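Local coordinates for protein sugar kinase, pfkB family (Thermotoga maritima, PDB 2AJR) that binds magnesium and probably acts as an ATP-dependent sugar kinase of the PfkB family, possibly a phosphofructokinase, at residues A[18-23]-A[153-158]. Residues are numbered along the deposited sequence; the frame is centred on the assembly and turned at random.
Sequences TLNPAL and SGSIPP
Asn-20 points its side-chain amide across to Ser-155, and this is the one hydrogen bond between segments 18-23 and 153-158. Asn-20 ND2 donates a hydrogen bond to Ser-155 OG at 3.0 Å. The bond is bent, with an N-H...O angle of 144°, and OG lies 21° out of the amide plane. CG of Asn-20 stands anti to its backbone N (chi1 -157°), which carries the amide out to the loop. The same ND2 also donates to the carbonyl O of Pro-124, so two acceptors hold the amide.

The amide then slides past the ring of Pro-157, the two side chains running in opposite directions. Asn-20 OD1 comes to 4.0 Å from Pro-157 CB. The other end of that ring rests on Leu-19, whose CB meets Pro-157 CD at 3.7 Å. Leu-19 O sits 3.4 Å from Pro-157 CD, with CG close by.

Leu-19 and Ile-156 lie alongside each other and point the same way. Their contact is apolar and made by the branch ends, Leu-19 CD1 against Ile-156 CD1. The side chain of Ile-156 sets out away from segment 18-23, yet its end comes back to Leu-19.

Both segments leave neighbouring parallel strands, 14-18 and 149-153, of the central sheet of this ribokinase-like fold. Segment 18-23 then passes into strand 22-28 of the small four-stranded sheet. There Arg-105 binds Asn-20 O through NH2 and also touches the side chain of Ser-155.

The chemistry is divided. Apolar atoms of Leu-19, Ile-156 and Pro-157 pack on one part of the contact. On the other, the two hydrogen bonds from ND2 would hold the amide of buried Asn-20 in one orientation and link segment 18-23 to two loops.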
loop_
_atom_site.group_PDB
_atom_site.type_symbol
_atom_site.label_atom_id
_atom_site.label_comp_id
_atom_site.label_asym_id
_atom_site.label_seq_id
_atom_site.Cartn_x
_atom_site.Cartn_y
_atom_site.Cartn_z
ATOM N N THR A 18 -0.393 -10.063 -19.563
ATOM C CA THR A 18 -0.505 -8.941 -18.630
ATOM C C THR A 18 0.905 -8.417 -18.426
ATOM O O THR A 18 1.635 -8.886 -17.563
ATOM C CB THR A 18 -1.072 -9.404 -17.268
ATOM O OG1 THR A 18 -2.303 -10.107 -17.476
ATOM C CG2 THR A 18 -1.275 -8.227 -16.334
ATOM N N LEU A 19 1.314 -7.466 -19.244
ATOM C CA LEU A 19 2.679 -7.003 -19.195
ATOM C C LEU A 19 2.973 -6.284 -17.895
ATOM O O LEU A 19 4.134 -6.233 -17.471
ATOM C CB LEU A 19 2.995 -6.125 -20.404
ATOM C CG LEU A 19 2.958 -6.873 -21.741
ATOM C CD1 LEU A 19 3.618 -6.049 -22.832
ATOM C CD2 LEU A 19 3.626 -8.244 -21.640
ATOM N N ASN A 20 1.930 -5.753 -17.258
ATOM C CA ASN A 20 2.067 -4.988 -16.017
ATOM C C ASN A 20 1.122 -5.499 -14.913
ATOM O O ASN A 20 0.183 -4.820 -14.528
ATOM C CB ASN A 20 1.815 -3.509 -16.316
ATOM C CG ASN A 20 2.450 -2.565 -15.276
ATOM O OD1 ASN A 20 3.176 -2.998 -14.382
ATOM N ND2 ASN A 20 2.167 -1.260 -15.403
ATOM N N PRO A 21 1.390 -6.691 -14.376
ATOM C CA PRO A 21 0.526 -7.232 -13.332
ATOM C C PRO A 21 0.547 -6.415 -12.068
ATOM O O PRO A 21 1.461 -5.620 -11.869
ATOM C CB PRO A 21 1.164 -8.587 -13.009
ATOM C CG PRO A 21 2.051 -8.886 -14.152
ATOM C CD PRO A 21 2.536 -7.575 -14.639
ATOM N N ALA A 22 -0.432 -6.633 -11.193
ATOM C CA ALA A 22 -0.432 -5.957 -9.901
ATOM C C ALA A 22 -1.008 -6.846 -8.811
ATOM O O ALA A 22 -1.805 -7.724 -9.091
ATOM C CB ALA A 22 -1.195 -4.654 -9.992
ATOM N N LEU A 23 -0.559 -6.638 -7.579
ATOM C CA LEU A 23 -1.295 -7.066 -6.403
ATOM C C LEU A 23 -2.263 -5.955 -6.028
ATOM O O LEU A 23 -1.857 -4.825 -5.812
ATOM C CB LEU A 23 -0.348 -7.313 -5.237
ATOM C CG LEU A 23 0.445 -8.599 -5.373
ATOM C CD1 LEU A 23 1.637 -8.582 -4.443
ATOM C CD2 LEU A 23 -0.471 -9.769 -5.078
ATOM N N SER A 153 -4.276 -7.322 -22.632
ATOM C CA SER A 153 -4.939 -6.185 -22.016
ATOM C C SER A 153 -4.127 -5.520 -20.916
ATOM O O SER A 153 -3.235 -6.126 -20.321
ATOM C CB SER A 153 -6.331 -6.580 -21.521
ATOM O OG SER A 153 -6.241 -7.577 -20.538
ATOM N N GLY A 154 -4.433 -4.243 -20.700
ATOM C CA GLY A 154 -3.845 -3.473 -19.628
ATOM C C GLY A 154 -2.579 -2.764 -20.047
ATOM O O GLY A 154 -2.129 -2.869 -21.177
ATOM N N SER A 155 -1.983 -2.082 -19.088
ATOM C CA SER A 155 -0.835 -1.247 -19.339
ATOM C C SER A 155 0.466 -2.013 -19.596
ATOM O O SER A 155 0.574 -3.203 -19.342
ATOM C CB SER A 155 -0.628 -0.323 -18.134
ATOM O OG SER A 155 -0.364 -1.085 -16.952
ATOM N N ILE A 156 1.445 -1.242 -20.067
ATOM C CA ILE A 156 2.817 -1.643 -20.342
ATOM C C ILE A 156 3.634 -1.135 -19.161
ATOM O O ILE A 156 3.363 -0.048 -18.671
ATOM C CB ILE A 156 3.320 -0.906 -21.632
ATOM C CG1 ILE A 156 2.642 -1.466 -22.873
ATOM C CG2 ILE A 156 4.815 -1.004 -21.810
ATOM C CD1 ILE A 156 2.314 -2.936 -22.751
ATOM N N PRO A 157 4.623 -1.910 -18.688
ATOM C CA PRO A 157 5.500 -1.349 -17.671
ATOM C C PRO A 157 6.537 -0.429 -18.312
ATOM O O PRO A 157 6.773 -0.527 -19.508
ATOM C CB PRO A 157 6.173 -2.588 -17.074
ATOM C CG PRO A 157 6.239 -3.543 -18.203
ATOM C CD PRO A 157 4.993 -3.299 -19.020
ATOM N N PRO A 158 7.117 0.494 -17.531
ATOM C CA PRO A 158 8.151 1.393 -18.028
ATOM C C PRO A 158 9.335 0.656 -18.647
ATOM O O PRO A 158 9.725 -0.407 -18.168
ATOM C CB PRO A 158 8.614 2.158 -16.772
ATOM C CG PRO A 158 7.568 2.009 -15.798
ATOM C CD PRO A 158 6.769 0.776 -16.128
#